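Local coordinates for uncharacterized lipoprotein YjhA (Bacillus subtilis, PDB 3CFU) that is of unknown function but is probably held at the cell membrane as a lipoprotein, its DUF4352 domain being built mainly of antiparallel beta strands, at residues A[7-12]-A[56-61]; A[13-18]-A[120-125]; A[48-53]-A[107-112]; A[64-69]-A[129-134]. All blocks are in the same frame, centred on the assembly; numbering follows the deposited sequence.

Contact 1: residues A[7-12]-A[56-61]; sequences TFKAGH and ENIGED
H12 and I58 meet at the surface where the turn of a beta hairpin, formed by strands 7-10 and 13-23, lies against the end of strand 47-57. All three strands belong to one antiparallel sheet, and the contact adds one further rung to it: N14 and E56 pair through their backbones just inside, and two residues further out I58 N donates to H12 O over 3.0 Å. This bond is nearly straight (168° at the hydrogen), although its donor stands somewhat out of the plane of the H12 carbonyl. I58 has already left the strand, yet it keeps the pairing going for one more step.

The same carbonyl is brushed by the isoleucine side chain. With CG1 of I58 lodged between its own backbone N and carbonyl carbon (chi1 54°), that carbon comes within 3.2 Å of H12 O, and CD1 reaches back to lie 4.1 Å from CG of K9. The long aliphatic part of a lysine suits this exposed place, since its methylenes meet a methyl group while its ammonium group reaches the G11 carbonyl.

Two glycines fit the tight backbone. G11 turns the hairpin with a positive phi of 72°, an angle at which a beta carbon would be strained, and G59 passes beside the H12 imidazole, where a beta carbon would crowd ND1. The turn is also tied internally by T13 OG1, which bonds to A10 O, and by K9, whose NZ lies in the plane of the G11 carbonyl, on a lone pair of G11 O, at 3.3 Å.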
loop_
_atom_site.group_PDB
_atom_site.type_symbol
_atom_site.label_atom_id
_atom_site.label_comp_id
_atom_site.label_asym_id
_atom_site.label_seq_id
_atom_site.Cartn_x
_atom_site.Cartn_y
_atom_site.Cartn_z
ATOM N N THR A 7 10.390 -9.521 -2.851
ATOM C CA THR A 7 9.169 -9.898 -3.554
ATOM C C THR A 7 8.705 -11.234 -2.956
ATOM O O THR A 7 9.526 -12.123 -2.706
ATOM C CB THR A 7 9.429 -10.098 -5.079
ATOM O OG1 THR A 7 9.868 -8.861 -5.655
ATOM C CG2 THR A 7 8.157 -10.556 -5.806
ATOM N N PHE A 8 7.404 -11.370 -2.705
ATOM C CA PHE A 8 6.879 -12.616 -2.156
ATOM C C PHE A 8 5.473 -12.910 -2.684
ATOM O O PHE A 8 4.794 -12.012 -3.159
ATOM C CB PHE A 8 6.875 -12.576 -0.607
ATOM C CG PHE A 8 6.118 -11.410 -0.013
ATOM C CD1 PHE A 8 6.706 -10.153 0.087
ATOM C CD2 PHE A 8 4.818 -11.573 0.441
ATOM C CE1 PHE A 8 6.006 -9.072 0.633
ATOM C CE2 PHE A 8 4.112 -10.507 0.985
ATOM C CZ PHE A 8 4.707 -9.252 1.081
ATOM N N LYS A 9 5.049 -14.169 -2.616
ATOM C CA LYS A 9 3.717 -14.558 -3.077
ATOM C C LYS A 9 2.669 -14.264 -2.002
ATOM O O LYS A 9 2.804 -14.688 -0.851
ATOM C CB LYS A 9 3.678 -16.052 -3.419
ATOM C CG LYS A 9 2.412 -16.504 -4.145
ATOM C CD LYS A 9 2.476 -17.995 -4.448
ATOM C CE LYS A 9 1.093 -18.588 -4.630
ATOM N NZ LYS A 9 0.236 -18.253 -3.463
ATOM N N ALA A 10 1.622 -13.542 -2.392
ATOM C CA ALA A 10 0.542 -13.178 -1.478
ATOM C C ALA A 10 -0.772 -13.283 -2.252
ATOM O O ALA A 10 -1.139 -12.387 -3.014
ATOM C CB ALA A 10 0.765 -11.762 -0.972
ATOM N N GLY A 11 -1.471 -14.393 -2.056
ATOM C CA GLY A 11 -2.711 -14.610 -2.771
ATOM C C GLY A 11 -2.393 -14.905 -4.226
ATOM O O GLY A 11 -1.511 -15.721 -4.526
ATOM N N HIS A 12 -3.110 -14.229 -5.126
ATOM C CA HIS A 12 -2.925 -14.385 -6.568
ATOM C C HIS A 12 -2.007 -13.316 -7.140
ATOM O O HIS A 12 -2.033 -13.035 -8.339
ATOM C CB HIS A 12 -4.276 -14.338 -7.279
ATOM C CG HIS A 12 -5.127 -15.537 -7.010
ATOM N ND1 HIS A 12 -4.890 -16.761 -7.598
ATOM C CD2 HIS A 12 -6.178 -15.716 -6.177
ATOM C CE1 HIS A 12 -5.757 -17.644 -7.138
ATOM N NE2 HIS A 12 -6.550 -17.035 -6.273
ATOM N N GLU A 56 1.885 -7.819 -8.819
ATOM C CA GLU A 56 1.946 -8.600 -10.037
ATOM C C GLU A 56 0.883 -9.682 -10.007
ATOM O O GLU A 56 0.875 -10.545 -9.118
ATOM C CB GLU A 56 3.322 -9.248 -10.201
ATOM C CG GLU A 56 3.412 -10.274 -11.328
ATOM C CD GLU A 56 4.822 -10.851 -11.462
ATOM O OE1 GLU A 56 5.745 -10.293 -10.825
ATOM O OE2 GLU A 56 5.011 -11.848 -12.198
ATOM N N ASN A 57 -0.021 -9.632 -10.977
ATOM C CA ASN A 57 -1.077 -10.624 -11.062
ATOM C C ASN A 57 -0.508 -11.888 -11.697
ATOM O O ASN A 57 -0.039 -11.861 -12.832
ATOM C CB ASN A 57 -2.247 -10.088 -11.892
ATOM C CG ASN A 57 -3.428 -11.017 -11.876
ATOM O OD1 ASN A 57 -4.493 -10.711 -12.415
ATOM N ND2 ASN A 57 -3.244 -12.177 -11.256
ATOM N N ILE A 58 -0.546 -12.985 -10.941
ATOM C CA ILE A 58 -0.041 -14.285 -11.382
ATOM C C ILE A 58 -1.175 -15.300 -11.416
ATOM O O ILE A 58 -0.955 -16.508 -11.443
ATOM C CB ILE A 58 1.082 -14.809 -10.445
ATOM C CG1 ILE A 58 0.593 -14.828 -8.997
ATOM C CG2 ILE A 58 2.331 -13.925 -10.566
ATOM C CD1 ILE A 58 1.588 -15.461 -8.050
ATOM N N GLY A 59 -2.400 -14.794 -11.384
ATOM C CA GLY A 59 -3.554 -15.667 -11.456
ATOM C C GLY A 59 -4.207 -15.491 -12.824
ATOM O O GLY A 59 -3.782 -14.644 -13.614
ATOM N N GLU A 60 -5.230 -16.291 -13.107
ATOM C CA GLU A 60 -5.940 -16.210 -14.380
ATOM C C GLU A 60 -6.931 -15.045 -14.420
ATOM O O GLU A 60 -7.015 -14.330 -15.421
ATOM C CB GLU A 60 -6.709 -17.506 -14.660
ATOM C CG GLU A 60 -7.538 -17.427 -15.942
ATOM C CD GLU A 60 -8.375 -18.671 -16.204
ATOM O OE1 GLU A 60 -8.578 -19.475 -15.264
ATOM O OE2 GLU A 60 -8.843 -18.833 -17.356
ATOM N N ASP A 61 -7.687 -14.862 -13.341
ATOM C CA ASP A 61 -8.669 -13.780 -13.274
ATOM C C ASP A 61 -8.054 -12.396 -13.208
ATOM O O ASP A 61 -6.975 -12.208 -12.652
ATOM C CB ASP A 61 -9.561 -13.910 -12.042
ATOM C CG ASP A 61 -10.241 -15.241 -11.949
ATOM O OD1 ASP A 61 -10.728 -15.731 -12.987
ATOM O OD2 ASP A 61 -10.297 -15.787 -10.832
#

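Contact 2: residues A[13-18]-A[120-125]; sequences TNFTVN and YTLVYN
The rings of F15 and Y124 form an offset stack, their centroids 4.1 Å apart and their planes within 14° of parallel. Over one face of F15 lies Y124 CD2, displaced toward the rim, while CB of the tyrosine makes a CH-pi contact with that ring; at the phenylalanine edge, near its plane, sits L122 CD2. The Y124 ring carries F15 CD1 over its centre and T13 OG1 in plane at its edge. Both aromatic side chains leave their backbones anti to N (chi1 176° for F15, 170° for Y124), which sends each ring toward the other strand, so that they overlap face to face. L122 CD2 also touches V17 CG2 at 3.8 Å.

Tyrosine suits its place because Y124 OH donates to T13 OG1, 3.0 Å away, and the threonine hydroxyl is bound in turn to A10 O. With a leucine in place of Y124, F15 would probably lose its stacking partner and T13 OG1 the phenolic donor.

The axes of segments 13-18 and 121-124 approach to 9.7 Å and run nearly antiparallel, as in sheets packed face to face, consistent with a beta sandwich. Y124 also meets F70 of strand 70-73 and M55 of strand 47-57, and V17 reaches V148 of strand 146-149.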
loop_
_atom_site.group_PDB
_atom_site.type_symbol
_atom_site.label_atom_id
_atom_site.label_comp_id
_atom_site.label_asym_id
_atom_site.label_seq_id
_atom_site.Cartn_x
_atom_site.Cartn_y
_atom_site.Cartn_z
ATOM N N THR A 13 -1.187 -12.732 -6.276
ATOM C CA THR A 13 -0.255 -11.691 -6.689
ATOM C C THR A 13 1.138 -11.922 -6.101
ATOM O O THR A 13 1.288 -12.688 -5.156
ATOM C CB THR A 13 -0.691 -10.291 -6.157
ATOM O OG1 THR A 13 -0.622 -10.287 -4.723
ATOM C CG2 THR A 13 -2.113 -9.956 -6.578
ATOM N N ASN A 14 2.156 -11.290 -6.694
ATOM C CA ASN A 14 3.506 -11.313 -6.117
ATOM C C ASN A 14 3.508 -9.854 -5.702
ATOM O O ASN A 14 3.138 -8.992 -6.493
ATOM C CB ASN A 14 4.632 -11.511 -7.131
ATOM C CG ASN A 14 4.876 -12.964 -7.476
ATOM O OD1 ASN A 14 5.382 -13.263 -8.555
ATOM N ND2 ASN A 14 4.535 -13.871 -6.566
ATOM N N PHE A 15 3.931 -9.572 -4.485
ATOM C CA PHE A 15 3.907 -8.214 -3.981
ATOM C C PHE A 15 5.242 -7.733 -3.450
ATOM O O PHE A 15 5.993 -8.497 -2.842
ATOM C CB PHE A 15 2.878 -8.126 -2.853
ATOM C CG PHE A 15 2.832 -6.796 -2.182
ATOM C CD1 PHE A 15 2.164 -5.737 -2.771
ATOM C CD2 PHE A 15 3.488 -6.593 -0.976
ATOM C CE1 PHE A 15 2.143 -4.499 -2.177
ATOM C CE2 PHE A 15 3.473 -5.357 -0.370
ATOM C CZ PHE A 15 2.800 -4.301 -0.976
ATOM N N THR A 16 5.529 -6.454 -3.638
ATOM C CA THR A 16 6.787 -5.942 -3.143
ATOM C C THR A 16 6.751 -4.475 -2.754
ATOM O O THR A 16 6.064 -3.668 -3.381
ATOM C CB THR A 16 7.933 -6.169 -4.191
ATOM O OG1 THR A 16 9.076 -5.373 -3.845
ATOM C CG2 THR A 16 7.478 -5.802 -5.569
ATOM N N VAL A 17 7.464 -4.155 -1.679
ATOM C CA VAL A 17 7.586 -2.777 -1.235
ATOM C C VAL A 17 8.954 -2.381 -1.800
ATOM O O VAL A 17 9.983 -2.924 -1.390
ATOM C CB VAL A 17 7.604 -2.647 0.307
ATOM C CG1 VAL A 17 7.719 -1.176 0.688
ATOM C CG2 VAL A 17 6.338 -3.242 0.907
ATOM N N ASN A 18 8.961 -1.456 -2.755
ATOM C CA ASN A 18 10.199 -1.017 -3.399
ATOM C C ASN A 18 11.071 -0.139 -2.510
ATOM O O ASN A 18 12.090 -0.598 -1.994
ATOM C CB ASN A 18 9.867 -0.290 -4.699
ATOM C CG ASN A 18 9.139 -1.180 -5.690
ATOM O OD1 ASN A 18 8.338 -0.708 -6.503
ATOM N ND2 ASN A 18 9.422 -2.476 -5.633
ATOM N N TYR A 120 7.387 1.233 11.927
ATOM C CA TYR A 120 6.226 0.985 11.080
ATOM C C TYR A 120 6.236 -0.240 10.167
ATOM O O TYR A 120 7.244 -0.587 9.546
ATOM C CB TYR A 120 5.956 2.243 10.251
ATOM C CG TYR A 120 5.510 3.413 11.094
ATOM C CD1 TYR A 120 4.157 3.730 11.216
ATOM C CD2 TYR A 120 6.435 4.187 11.800
ATOM C CE1 TYR A 120 3.733 4.791 12.017
ATOM C CE2 TYR A 120 6.020 5.248 12.608
ATOM C CZ TYR A 120 4.669 5.544 12.707
ATOM O OH TYR A 120 4.256 6.605 13.482
ATOM N N THR A 121 5.076 -0.875 10.085
ATOM C CA THR A 121 4.898 -2.055 9.269
ATOM C C THR A 121 3.799 -1.809 8.247
ATOM O O THR A 121 2.718 -1.332 8.586
ATOM C CB THR A 121 4.492 -3.254 10.140
ATOM O OG1 THR A 121 5.377 -3.342 11.263
ATOM C CG2 THR A 121 4.562 -4.552 9.338
ATOM N N LEU A 122 4.083 -2.110 6.986
ATOM C CA LEU A 122 3.066 -1.947 5.965
ATOM C C LEU A 122 2.345 -3.286 5.954
ATOM O O LEU A 122 2.972 -4.343 6.104
ATOM C CB LEU A 122 3.673 -1.659 4.590
ATOM C CG LEU A 122 2.583 -1.451 3.526
ATOM C CD1 LEU A 122 1.851 -0.147 3.802
ATOM C CD2 LEU A 122 3.182 -1.446 2.135
ATOM N N VAL A 123 1.023 -3.229 5.816
ATOM C CA VAL A 123 0.197 -4.424 5.794
ATOM C C VAL A 123 -0.444 -4.534 4.422
ATOM O O VAL A 123 -0.910 -3.538 3.854
ATOM C CB VAL A 123 -0.935 -4.356 6.842
ATOM C CG1 VAL A 123 -1.832 -5.580 6.703
ATOM C CG2 VAL A 123 -0.344 -4.254 8.270
ATOM N N TYR A 124 -0.471 -5.749 3.891
ATOM C CA TYR A 124 -1.057 -5.973 2.590
ATOM C C TYR A 124 -1.953 -7.194 2.655
ATOM O O TYR A 124 -1.492 -8.272 3.026
ATOM C CB TYR A 124 0.049 -6.192 1.545
ATOM C CG TYR A 124 -0.454 -6.660 0.200
ATOM C CD1 TYR A 124 -1.371 -5.902 -0.516
ATOM C CD2 TYR A 124 -0.025 -7.866 -0.350
ATOM C CE1 TYR A 124 -1.859 -6.330 -1.748
ATOM C CE2 TYR A 124 -0.500 -8.301 -1.590
ATOM C CZ TYR A 124 -1.422 -7.521 -2.281
ATOM O OH TYR A 124 -1.914 -7.914 -3.501
ATOM N N ASN A 125 -3.233 -7.019 2.328
ATOM C CA ASN A 125 -4.173 -8.134 2.305
ATOM C C ASN A 125 -4.660 -8.232 0.855
ATOM O O ASN A 125 -5.432 -7.387 0.382
ATOM C CB ASN A 125 -5.359 -7.899 3.254
ATOM C CG ASN A 125 -6.229 -9.146 3.418
ATOM O OD1 ASN A 125 -6.699 -9.732 2.431
ATOM N ND2 ASN A 125 -6.439 -9.562 4.663
#

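Contact 3: residues A[48-53]-A[107-112]; sequences RLIIEV and VLSYVI
R48 to E52 pair with V111 to V107 as neighbouring antiparallel strands of the domain's four-stranded sheet. L49 with Y110 and I51 with L108 are hydrogen-bonded pairs, and the alternate pairs R48-V111, I50-S109 and E52-V107 are non-hydrogen-bonded, with CA-H...O contacts beside them. The I51-L108 pair is linked both ways, with L108 N 2.7 Å from I51 O.

One face carries L49, I51, L108 and Y110, apolar or aromatic groups that meet F70 and L72 of strand 70-73 in the core. I51 CD1 touches Y110 CE2 at 4.3 Å, and at the far end L49 crosses I112 at about a right angle. The other face is mixed. There I50 CG2 and V107 CG1 run alongside each other, while E52 salt-bridges R91 and R48 salt-bridges E88, so both charges, that of R48 buried, find mates outside the two strands.

S109 is small enough to fit at the edge of the R48 guanidinium, which the bend at chi3 (62°) turns toward it. R48 NH1 donates to S109 OG over 2.7 Å, with the oxygen 3° out of the guanidinium plane. The serine hydroxyl donates in turn to L49 O, also at 2.7 Å, a carbonyl oxygen that additionally accepts from Y110 N.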
loop_
_atom_site.group_PDB
_atom_site.type_symbol
_atom_site.label_atom_id
_atom_site.label_comp_id
_atom_site.label_asym_id
_atom_site.label_seq_id
_atom_site.Cartn_x
_atom_site.Cartn_y
_atom_site.Cartn_z
ATOM N N ARG A 48 6.564 12.743 6.098
ATOM C CA ARG A 48 5.672 11.953 5.280
ATOM C C ARG A 48 6.370 10.807 4.565
ATOM O O ARG A 48 7.341 11.016 3.837
ATOM C CB ARG A 48 4.994 12.856 4.224
ATOM C CG ARG A 48 3.856 12.191 3.461
ATOM C CD ARG A 48 2.981 13.224 2.763
ATOM N NE ARG A 48 3.722 13.991 1.766
ATOM C CZ ARG A 48 4.107 13.510 0.589
ATOM N NH1 ARG A 48 3.820 12.259 0.251
ATOM N NH2 ARG A 48 4.782 14.279 -0.256
ATOM N N LEU A 49 5.892 9.593 4.809
ATOM C CA LEU A 49 6.434 8.422 4.139
ATOM C C LEU A 49 5.830 8.326 2.725
ATOM O O LEU A 49 4.662 8.658 2.504
ATOM C CB LEU A 49 6.069 7.144 4.911
ATOM C CG LEU A 49 6.865 6.902 6.198
ATOM C CD1 LEU A 49 7.003 8.194 6.980
ATOM C CD2 LEU A 49 6.188 5.832 7.040
ATOM N N ILE A 50 6.653 7.900 1.772
ATOM C CA ILE A 50 6.205 7.706 0.399
ATOM C C ILE A 50 6.630 6.300 0.027
ATOM O O ILE A 50 7.714 6.099 -0.516
ATOM C CB ILE A 50 6.853 8.667 -0.609
ATOM C CG1 ILE A 50 6.499 10.113 -0.265
ATOM C CG2 ILE A 50 6.379 8.322 -2.017
ATOM C CD1 ILE A 50 7.188 10.620 0.979
ATOM N N ILE A 51 5.777 5.327 0.329
ATOM C CA ILE A 51 6.075 3.937 0.029
ATOM C C ILE A 51 5.650 3.584 -1.385
ATOM O O ILE A 51 4.503 3.812 -1.775
ATOM C CB ILE A 51 5.356 2.991 1.020
ATOM C CG1 ILE A 51 5.807 3.304 2.451
ATOM C CG2 ILE A 51 5.672 1.545 0.686
ATOM C CD1 ILE A 51 4.938 2.699 3.526
ATOM N N GLU A 52 6.594 3.058 -2.160
ATOM C CA GLU A 52 6.313 2.636 -3.523
ATOM C C GLU A 52 6.203 1.123 -3.454
ATOM O O GLU A 52 7.075 0.458 -2.885
ATOM C CB GLU A 52 7.441 3.032 -4.483
ATOM C CG GLU A 52 7.151 2.642 -5.918
ATOM C CD GLU A 52 8.302 2.938 -6.857
ATOM O OE1 GLU A 52 9.344 2.255 -6.763
ATOM O OE2 GLU A 52 8.162 3.860 -7.691
ATOM N N VAL A 53 5.124 0.587 -4.019
ATOM C CA VAL A 53 4.888 -0.855 -4.018
ATOM C C VAL A 53 4.540 -1.345 -5.426
ATOM O O VAL A 53 4.190 -0.555 -6.306
ATOM C CB VAL A 53 3.725 -1.239 -3.033
ATOM C CG1 VAL A 53 4.038 -0.750 -1.625
ATOM C CG2 VAL A 53 2.411 -0.638 -3.495
ATOM N N VAL A 107 2.295 4.459 -5.316
ATOM C CA VAL A 107 2.726 4.882 -3.998
ATOM C C VAL A 107 1.620 5.049 -2.956
ATOM O O VAL A 107 0.470 5.336 -3.290
ATOM C CB VAL A 107 3.543 6.216 -4.113
ATOM C CG1 VAL A 107 4.814 5.979 -4.951
ATOM C CG2 VAL A 107 2.695 7.311 -4.768
ATOM N N LEU A 108 1.992 4.828 -1.695
ATOM C CA LEU A 108 1.111 4.978 -0.535
ATOM C C LEU A 108 1.808 6.058 0.284
ATOM O O LEU A 108 3.034 6.142 0.264
ATOM C CB LEU A 108 1.047 3.685 0.294
ATOM C CG LEU A 108 0.105 2.531 -0.056
ATOM C CD1 LEU A 108 -0.262 2.569 -1.520
ATOM C CD2 LEU A 108 0.784 1.212 0.301
ATOM N N SER A 109 1.051 6.877 1.007
ATOM C CA SER A 109 1.667 7.938 1.796
ATOM C C SER A 109 1.036 8.113 3.173
ATOM O O SER A 109 -0.179 7.976 3.338
ATOM C CB SER A 109 1.606 9.258 1.021
ATOM O OG SER A 109 2.673 10.117 1.390
ATOM N N TYR A 110 1.877 8.423 4.156
ATOM C CA TYR A 110 1.432 8.600 5.536
ATOM C C TYR A 110 2.280 9.638 6.261
ATOM O O TYR A 110 3.454 9.828 5.944
ATOM C CB TYR A 110 1.555 7.277 6.288
ATOM C CG TYR A 110 0.880 6.113 5.616
ATOM C CD1 TYR A 110 -0.440 5.781 5.915
ATOM C CD2 TYR A 110 1.561 5.341 4.674
ATOM C CE1 TYR A 110 -1.069 4.709 5.293
ATOM C CE2 TYR A 110 0.940 4.265 4.041
ATOM C CZ TYR A 110 -0.375 3.957 4.356
ATOM O OH TYR A 110 -1.004 2.919 3.717
ATOM N N VAL A 111 1.681 10.293 7.248
ATOM C CA VAL A 111 2.377 11.296 8.037
ATOM C C VAL A 111 2.696 10.711 9.405
ATOM O O VAL A 111 1.811 10.223 10.110
ATOM C CB VAL A 111 1.525 12.557 8.190
ATOM C CG1 VAL A 111 1.424 13.266 6.846
ATOM C CG2 VAL A 111 0.136 12.193 8.696
ATOM N N ILE A 112 3.973 10.753 9.770
ATOM C CA ILE A 112 4.414 10.207 11.043
ATOM C C ILE A 112 5.500 11.073 11.687
ATOM O O ILE A 112 6.023 11.999 11.065
ATOM C CB ILE A 112 4.978 8.764 10.867
ATOM C CG1 ILE A 112 6.305 8.800 10.100
ATOM C CG2 ILE A 112 3.962 7.893 10.140
ATOM C CD1 ILE A 112 7.186 7.578 10.337
#

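Contact 4: residues A[64-69]-A[129-134]; sequences SYNFIG and ADTNSS
Y65 and D130 form a single backbone bridge between the edge of strand 63-66 and the chain leaving helix 126-129: T131 N donates to S64 O at 2.6 Å, almost straight at 176°, while N66 N makes a weak bond to A129 O. D130 does the main side-chain work. Its CG stands anti to its backbone N (chi1 -176°), and OD1 accepts from S64 N at 3.1 Å and from N132 N at 3.0 Å. The two donors come from opposite faces of the carboxylate plane, and the second closes an Asx turn. Beside them T131 CG2 packs on S64 CB at 3.4 Å, a small apolar patch suited to short side chains. At the other end G69 CA lies 3.6 Å from A129 N, so close that a beta carbon on the glycine would collide with A129.

With an alanine at D130, S64 N and N132 N would probably both lose their acceptor, and with it the Asx turn after the helix.

N66 OD1 and N132 OD1 build further Asx turns, to I68 N and S134 N, and R139 binds the carbonyls of D130 and N132. Two backbone bonds and one carboxylate thus hold an irregular loop to the strand edge, while Asx turns shape both chains.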
loop_
_atom_site.group_PDB
_atom_site.type_symbol
_atom_site.label_atom_id
_atom_site.label_comp_id
_atom_site.label_asym_id
_atom_site.label_seq_id
_atom_site.Cartn_x
_atom_site.Cartn_y
_atom_site.Cartn_z
ATOM N N SER A 64 -8.936 -6.212 -9.706
ATOM C CA SER A 64 -9.325 -4.812 -9.556
ATOM C C SER A 64 -8.681 -4.404 -8.235
ATOM O O SER A 64 -9.285 -4.559 -7.164
ATOM C CB SER A 64 -10.845 -4.670 -9.457
ATOM O OG SER A 64 -11.475 -5.053 -10.664
ATOM N N TYR A 65 -7.449 -3.909 -8.322
ATOM C CA TYR A 65 -6.683 -3.495 -7.148
ATOM C C TYR A 65 -7.236 -2.212 -6.567
ATOM O O TYR A 65 -7.767 -1.378 -7.294
ATOM C CB TYR A 65 -5.194 -3.345 -7.502
ATOM C CG TYR A 65 -4.850 -2.207 -8.437
ATOM C CD1 TYR A 65 -4.558 -0.935 -7.937
ATOM C CD2 TYR A 65 -4.792 -2.404 -9.819
ATOM C CE1 TYR A 65 -4.191 0.111 -8.791
ATOM C CE2 TYR A 65 -4.431 -1.372 -10.682
ATOM C CZ TYR A 65 -4.137 -0.111 -10.167
ATOM O OH TYR A 65 -3.779 0.920 -11.017
ATOM N N ASN A 66 -7.093 -2.051 -5.255
ATOM C CA ASN A 66 -7.649 -0.888 -4.582
ATOM C C ASN A 66 -6.845 -0.472 -3.347
ATOM O O ASN A 66 -6.299 -1.316 -2.643
ATOM C CB ASN A 66 -9.081 -1.245 -4.189
ATOM C CG ASN A 66 -9.943 -0.046 -3.944
ATOM O OD1 ASN A 66 -9.792 0.652 -2.940
ATOM N ND2 ASN A 66 -10.876 0.201 -4.860
ATOM N N PHE A 67 -6.799 0.830 -3.074
ATOM C CA PHE A 67 -6.052 1.335 -1.925
ATOM C C PHE A 67 -6.512 0.753 -0.586
ATOM O O PHE A 67 -5.704 0.627 0.333
ATOM C CB PHE A 67 -6.085 2.878 -1.894
ATOM C CG PHE A 67 -7.361 3.469 -1.351
ATOM C CD1 PHE A 67 -7.475 3.776 0.001
ATOM C CD2 PHE A 67 -8.446 3.722 -2.189
ATOM C CE1 PHE A 67 -8.657 4.331 0.520
ATOM C CE2 PHE A 67 -9.634 4.273 -1.685
ATOM C CZ PHE A 67 -9.738 4.578 -0.327
ATOM N N ILE A 68 -7.778 0.361 -0.475
ATOM C CA ILE A 68 -8.268 -0.188 0.794
ATOM C C ILE A 68 -7.549 -1.458 1.238
ATOM O O ILE A 68 -7.676 -1.883 2.384
ATOM C CB ILE A 68 -9.793 -0.501 0.758
ATOM C CG1 ILE A 68 -10.098 -1.523 -0.347
ATOM C CG2 ILE A 68 -10.587 0.808 0.570
ATOM C CD1 ILE A 68 -11.496 -2.120 -0.266
ATOM N N GLY A 69 -6.788 -2.060 0.338
ATOM C CA GLY A 69 -6.093 -3.277 0.696
ATOM C C GLY A 69 -4.819 -2.998 1.458
ATOM O O GLY A 69 -4.084 -3.921 1.801
ATOM N N ALA A 129 -7.302 -6.120 -1.202
ATOM C CA ALA A 129 -6.759 -5.333 -2.313
ATOM C C ALA A 129 -7.429 -5.593 -3.636
ATOM O O ALA A 129 -7.375 -4.758 -4.536
ATOM C CB ALA A 129 -5.257 -5.597 -2.475
ATOM N N ASP A 130 -8.037 -6.760 -3.766
ATOM C CA ASP A 130 -8.699 -7.113 -5.013
ATOM C C ASP A 130 -10.205 -6.980 -4.828
ATOM O O ASP A 130 -10.826 -7.725 -4.079
ATOM C CB ASP A 130 -8.324 -8.529 -5.425
ATOM C CG ASP A 130 -8.913 -8.923 -6.761
ATOM O OD1 ASP A 130 -9.687 -8.127 -7.341
ATOM O OD2 ASP A 130 -8.599 -10.038 -7.229
ATOM N N THR A 131 -10.781 -6.026 -5.550
ATOM C CA THR A 131 -12.193 -5.737 -5.431
ATOM C C THR A 131 -13.116 -6.323 -6.514
ATOM O O THR A 131 -14.281 -5.935 -6.638
ATOM C CB THR A 131 -12.351 -4.216 -5.301
ATOM O OG1 THR A 131 -13.555 -3.925 -4.586
ATOM C CG2 THR A 131 -12.345 -3.554 -6.655
ATOM N N ASN A 132 -12.584 -7.276 -7.278
ATOM C CA ASN A 132 -13.332 -7.969 -8.316
ATOM C C ASN A 132 -14.502 -8.652 -7.615
ATOM O O ASN A 132 -14.291 -9.514 -6.764
ATOM C CB ASN A 132 -12.442 -9.033 -8.953
ATOM C CG ASN A 132 -13.070 -9.677 -10.172
ATOM O OD1 ASN A 132 -14.293 -9.696 -10.324
ATOM N ND2 ASN A 132 -12.231 -10.226 -11.043
ATOM N N SER A 133 -15.729 -8.281 -7.973
ATOM C CA SER A 133 -16.918 -8.864 -7.346
ATOM C C SER A 133 -17.428 -10.167 -7.988
ATOM O O SER A 133 -18.277 -10.854 -7.422
ATOM C CB SER A 133 -18.054 -7.821 -7.311
ATOM O OG SER A 133 -18.438 -7.392 -8.611
ATOM N N SER A 134 -16.896 -10.517 -9.149
ATOM C CA SER A 134 -17.332 -11.723 -9.854
ATOM C C SER A 134 -16.793 -13.051 -9.335
ATOM O O SER A 134 -17.392 -14.095 -9.586
ATOM C CB SER A 134 -16.961 -11.613 -11.330
ATOM O OG SER A 134 -15.553 -11.651 -11.487
#

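Contacts 2 and 3 are buried, contact 4 is partly so, and contact 1 lies at the surface. Contacts 1 and 3 share strand 47-57 but sit about 23 Å apart between centres; in contact 3 that strand pairs over five successive residues, whereas in contact 1 it has almost run out. Contact 2 links this sheet to the one holding strand 121-124, by side chains without backbone bonds. Contact 4 ties the loop after the helix to a separate short strand and reaches contact 2 through A129 against Y124. Rings and aliphatic groups carry contact 2, contact 3 adds backbone pairing and a buried arginine, and contacts 1 and 4 rely mostly on backbone bonds, with a carboxylate in contact 4.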